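Local coordinates for protein lipolytic enzyme (PDB 2VPT) that probably removes acetyl groups from xylan as the catalytic domain of a cellulosomal family 3 carbohydrate esterase, at residues S26-L40 with Y184-I196. Sequence-based numbering, arbitrary orientation. Where two conformers were deposited one is given.
Sequences SYRTELYRLLTQAGL and YKKIANIWYKYTI
Segments 26-40 and 184-196 come closest in backbone at Tyr27 and Ala188, CA to CA 4.8 Å, and the axes of helices 28-37 and 184-196 approach to 8.0 Å and cross at -42°. The short side chain of Ala188 is consistent with so close an approach: its CB lies 3.6 Å from both the Tyr27 O and the Glu30 CB. Tyr27 holds CG between its backbone N and carbonyl carbon (chi1 66°), which lays its ring face to face on the five-membered ring of Trp191, centroids 3.9 Å apart and planes at 22°, with NE1 over the tyrosine centre. In this SGNH-hydrolase fold, both helices pack on one side of the central sheet, where Phe88 of strand 86-90 also stacks on Trp191 and touches Tyr27. At one end of the contact, Ser26 CA sits over the Tyr184 ring, 3.6 Å from its centroid, a CH-pi contact; Ser26 OG is hydrogen-bonded to Cys15 O and Tyr184 OH to Met19 O. Toward the other end, Leu31 splits its methyls, CD2 against Trp191 CB and CD1 against Ala188 O. Leu34 CB meets Tyr192 CD1 at 3.6 Å, Ala38 CB approaches that ring's edge, and Ile196 CD1 reaches Leu35, Ala38 and, just past the Schellman motif at Gly39, Leu40.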
# COMPACT_ATOMS: atom_id res chain seq x y z
N SER A 26 -2.40 -0.45 8.68
CA SER A 26 -1.46 -0.71 9.75
C SER A 26 -2.08 -0.33 11.10
O SER A 26 -3.29 -0.51 11.30
CB SER A 26 -0.15 0.05 9.43
OG SER A 26 0.83 -0.02 10.44
N TYR A 27 -1.25 0.14 12.02
CA TYR A 27 -1.72 0.63 13.30
C TYR A 27 -2.29 2.04 13.18
O TYR A 27 -2.80 2.59 14.15
CB TYR A 27 -0.57 0.61 14.32
CG TYR A 27 0.57 1.56 14.01
CD1 TYR A 27 0.53 2.88 14.44
CD2 TYR A 27 1.69 1.14 13.29
CE1 TYR A 27 1.55 3.76 14.15
CE2 TYR A 27 2.72 2.03 12.98
CZ TYR A 27 2.64 3.34 13.42
OH TYR A 27 3.64 4.26 13.17
N ARG A 28 -2.14 2.66 12.01
CA ARG A 28 -2.51 4.06 11.82
C ARG A 28 -4.02 4.27 11.95
O ARG A 28 -4.46 5.28 12.50
CB ARG A 28 -1.97 4.59 10.49
CG ARG A 28 -0.43 4.68 10.49
CD ARG A 28 0.16 4.92 9.13
NE ARG A 28 0.11 3.76 8.25
CZ ARG A 28 -0.72 3.59 7.21
NH1 ARG A 28 -1.67 4.47 6.90
NH2 ARG A 28 -0.61 2.49 6.51
N THR A 29 -4.80 3.31 11.48
CA THR A 29 -6.29 3.44 11.53
C THR A 29 -6.75 3.60 12.98
O THR A 29 -7.42 4.58 13.34
CB THR A 29 -6.94 2.21 10.91
OG1 THR A 29 -6.41 2.03 9.59
CG2 THR A 29 -8.46 2.37 10.84
N GLU A 30 -6.38 2.66 13.83
CA GLU A 30 -6.83 2.70 15.22
C GLU A 30 -6.12 3.80 16.01
O GLU A 30 -6.72 4.46 16.85
CB GLU A 30 -6.66 1.34 15.87
CG GLU A 30 -7.09 1.23 17.33
CD GLU A 30 -8.58 1.42 17.54
OE1 GLU A 30 -9.37 1.24 16.59
OE2 GLU A 30 -8.96 1.75 18.69
N LEU A 31 -4.84 4.03 15.75
CA LEU A 31 -4.14 5.04 16.53
C LEU A 31 -4.68 6.43 16.22
O LEU A 31 -4.81 7.26 17.13
CB LEU A 31 -2.63 4.98 16.30
CG LEU A 31 -1.79 5.93 17.16
CD1 LEU A 31 -2.00 5.67 18.65
CD2 LEU A 31 -0.33 5.78 16.80
N TYR A 32 -5.03 6.70 14.96
CA TYR A 32 -5.62 7.99 14.61
C TYR A 32 -6.91 8.21 15.40
O TYR A 32 -7.15 9.32 15.89
CB TYR A 32 -5.88 8.08 13.11
CG TYR A 32 -6.25 9.47 12.65
CD1 TYR A 32 -5.28 10.42 12.43
CD2 TYR A 32 -7.58 9.84 12.50
CE1 TYR A 32 -5.59 11.70 12.04
CE2 TYR A 32 -7.91 11.11 12.11
CZ TYR A 32 -6.92 12.05 11.88
OH TYR A 32 -7.22 13.33 11.49
N ARG A 33 -7.71 7.16 15.53
CA ARG A 33 -8.94 7.22 16.33
C ARG A 33 -8.62 7.55 17.78
O ARG A 33 -9.22 8.46 18.36
CB ARG A 33 -9.69 5.89 16.30
CG ARG A 33 -10.33 5.55 14.97
CD ARG A 33 -11.27 4.39 15.06
NE ARG A 33 -12.48 4.74 15.81
CZ ARG A 33 -13.57 3.97 15.91
NH1 ARG A 33 -13.63 2.78 15.33
NH2 ARG A 33 -14.60 4.40 16.63
N LEU A 34 -7.69 6.80 18.37
CA LEU A 34 -7.41 6.98 19.80
C LEU A 34 -6.88 8.36 20.10
O LEU A 34 -7.28 8.97 21.09
CB LEU A 34 -6.42 5.92 20.29
CG LEU A 34 -6.85 4.46 20.25
CD1 LEU A 34 -5.67 3.49 20.50
CD2 LEU A 34 -7.99 4.19 21.25
N LEU A 35 -5.99 8.86 19.27
CA LEU A 35 -5.39 10.16 19.49
C LEU A 35 -6.41 11.28 19.30
O LEU A 35 -6.42 12.25 20.06
CB LEU A 35 -4.18 10.39 18.58
CG LEU A 35 -2.97 9.49 18.85
CD1 LEU A 35 -1.92 9.76 17.78
CD2 LEU A 35 -2.41 9.70 20.25
N THR A 36 -7.27 11.13 18.30
CA THR A 36 -8.34 12.09 18.08
C THR A 36 -9.33 12.07 19.24
O THR A 36 -9.71 13.13 19.75
CB THR A 36 -9.04 11.84 16.74
OG1 THR A 36 -8.10 11.94 15.68
CG2 THR A 36 -10.14 12.88 16.48
N GLN A 37 -9.73 10.89 19.69
CA GLN A 37 -10.61 10.77 20.86
C GLN A 37 -10.02 11.41 22.11
O GLN A 37 -10.75 11.94 22.97
CB GLN A 37 -10.96 9.32 21.14
CG GLN A 37 -11.87 8.71 20.11
CD GLN A 37 -12.20 7.27 20.40
OE1 GLN A 37 -13.36 6.84 20.28
NE2 GLN A 37 -11.20 6.50 20.79
N ALA A 38 -8.69 11.39 22.23
CA ALA A 38 -7.99 12.00 23.35
C ALA A 38 -7.96 13.53 23.27
O ALA A 38 -7.46 14.18 24.17
CB ALA A 38 -6.56 11.44 23.43
N GLY A 39 -8.48 14.10 22.18
CA GLY A 39 -8.54 15.53 22.00
C GLY A 39 -7.40 16.17 21.25
O GLY A 39 -7.25 17.40 21.22
N LEU A 40 -6.57 15.35 20.61
CA LEU A 40 -5.45 15.84 19.86
C LEU A 40 -5.83 16.05 18.41
O LEU A 40 -6.67 15.33 17.87
CB LEU A 40 -4.28 14.85 19.94
CG LEU A 40 -3.70 14.66 21.34
CD1 LEU A 40 -2.69 13.52 21.32
CD2 LEU A 40 -3.06 15.95 21.83
N TYR A 184 -3.13 -5.34 14.58
CA TYR A 184 -2.80 -3.94 14.43
C TYR A 184 -3.48 -3.05 15.47
O TYR A 184 -2.92 -2.05 15.89
CB TYR A 184 -3.10 -3.44 13.01
CG TYR A 184 -2.05 -3.78 11.98
CD1 TYR A 184 -0.75 -3.35 12.13
CD2 TYR A 184 -2.37 -4.47 10.82
CE1 TYR A 184 0.23 -3.62 11.17
CE2 TYR A 184 -1.41 -4.77 9.87
CZ TYR A 184 -0.11 -4.34 10.05
OH TYR A 184 0.87 -4.60 9.09
N LYS A 185 -4.70 -3.41 15.87
CA LYS A 185 -5.38 -2.67 16.93
C LYS A 185 -4.65 -2.79 18.25
O LYS A 185 -4.47 -1.80 18.94
CB LYS A 185 -6.83 -3.15 17.09
CG LYS A 185 -7.79 -2.56 16.11
CD LYS A 185 -9.21 -3.01 16.42
CE LYS A 185 -9.68 -2.63 17.80
NZ LYS A 185 -11.15 -2.94 17.93
N LYS A 186 -4.19 -3.99 18.59
CA LYS A 186 -3.36 -4.16 19.79
C LYS A 186 -2.09 -3.30 19.72
O LYS A 186 -1.69 -2.67 20.70
CB LYS A 186 -2.98 -5.62 19.98
CG LYS A 186 -4.14 -6.56 20.36
CD LYS A 186 -3.60 -7.98 20.61
CE LYS A 186 -4.68 -9.00 20.92
NZ LYS A 186 -4.08 -10.32 21.27
N ILE A 187 -1.45 -3.28 18.56
CA ILE A 187 -0.25 -2.48 18.38
C ILE A 187 -0.54 -0.99 18.53
O ILE A 187 0.18 -0.27 19.20
CB ILE A 187 0.39 -2.80 17.00
CG1 ILE A 187 0.97 -4.22 16.98
CG2 ILE A 187 1.43 -1.74 16.60
CD1 ILE A 187 2.18 -4.42 17.85
N ALA A 188 -1.64 -0.53 17.93
CA ALA A 188 -2.07 0.86 18.09
C ALA A 188 -2.23 1.25 19.56
O ALA A 188 -1.86 2.34 19.97
CB ALA A 188 -3.38 1.09 17.36
N ASN A 189 -2.80 0.34 20.35
CA ASN A 189 -2.98 0.61 21.78
C ASN A 189 -1.68 0.77 22.53
O ASN A 189 -1.59 1.58 23.45
CB ASN A 189 -3.95 -0.38 22.40
CG ASN A 189 -5.41 0.03 22.14
OD1 ASN A 189 -5.99 -0.35 21.14
ND2 ASN A 189 -5.95 0.87 23.00
N ILE A 190 -0.64 0.05 22.10
CA ILE A 190 0.67 0.17 22.73
C ILE A 190 1.35 1.47 22.30
O ILE A 190 1.92 2.18 23.12
CB ILE A 190 1.54 -1.07 22.46
CG1 ILE A 190 0.87 -2.34 23.00
CG2 ILE A 190 2.93 -0.88 23.08
CD1 ILE A 190 1.47 -3.63 22.48
N TRP A 191 1.28 1.83 21.01
CA TRP A 191 1.75 3.15 20.62
C TRP A 191 1.08 4.23 21.48
O TRP A 191 1.74 5.16 21.93
CB TRP A 191 1.44 3.46 19.15
CG TRP A 191 2.34 2.80 18.12
CD1 TRP A 191 2.04 1.72 17.38
CD2 TRP A 191 3.67 3.21 17.73
NE1 TRP A 191 3.09 1.41 16.53
CE2 TRP A 191 4.09 2.32 16.73
CE3 TRP A 191 4.53 4.24 18.11
CZ2 TRP A 191 5.35 2.42 16.12
CZ3 TRP A 191 5.77 4.34 17.51
CH2 TRP A 191 6.17 3.45 16.52
N TYR A 192 -0.24 4.14 21.64
CA TYR A 192 -0.96 5.13 22.44
C TYR A 192 -0.38 5.20 23.85
O TYR A 192 -0.05 6.27 24.33
CB TYR A 192 -2.46 4.82 22.45
CG TYR A 192 -3.28 5.82 23.24
CD1 TYR A 192 -3.85 6.92 22.62
CD2 TYR A 192 -3.46 5.67 24.61
CE1 TYR A 192 -4.59 7.83 23.34
CE2 TYR A 192 -4.21 6.57 25.33
CZ TYR A 192 -4.76 7.66 24.69
OH TYR A 192 -5.51 8.56 25.42
N LYS A 193 -0.27 4.05 24.49
CA LYS A 193 0.29 3.97 25.85
C LYS A 193 1.60 4.73 26.00
O LYS A 193 1.80 5.50 26.94
CB LYS A 193 0.45 2.50 26.25
CG LYS A 193 1.20 2.26 27.56
CD LYS A 193 1.28 0.79 27.87
CE LYS A 193 2.19 0.54 29.07
NZ LYS A 193 2.32 -0.88 29.39
N TYR A 194 2.51 4.50 25.06
CA TYR A 194 3.86 5.06 25.16
C TYR A 194 4.01 6.47 24.60
O TYR A 194 5.00 7.13 24.87
CB TYR A 194 4.88 4.09 24.50
CG TYR A 194 5.17 2.86 25.35
CD1 TYR A 194 6.20 2.87 26.28
CD2 TYR A 194 4.44 1.69 25.23
CE1 TYR A 194 6.47 1.78 27.06
CE2 TYR A 194 4.70 0.57 26.02
CZ TYR A 194 5.72 0.63 26.94
OH TYR A 194 6.02 -0.46 27.75
N THR A 195 3.03 6.95 23.83
CA THR A 195 3.14 8.28 23.22
C THR A 195 2.22 9.37 23.76
O THR A 195 2.51 10.55 23.61
CB THR A 195 2.90 8.23 21.69
OG1 THR A 195 1.55 7.84 21.41
CG2 THR A 195 3.92 7.26 20.98
N ILE A 196 1.11 8.99 24.38
CA ILE A 196 0.05 9.98 24.66
C ILE A 196 0.51 11.14 25.56
O ILE A 196 0.24 12.30 25.27
CB ILE A 196 -1.24 9.31 25.19
CG1 ILE A 196 -2.37 10.35 25.32
CG2 ILE A 196 -1.02 8.64 26.53
CD1 ILE A 196 -2.74 11.07 24.01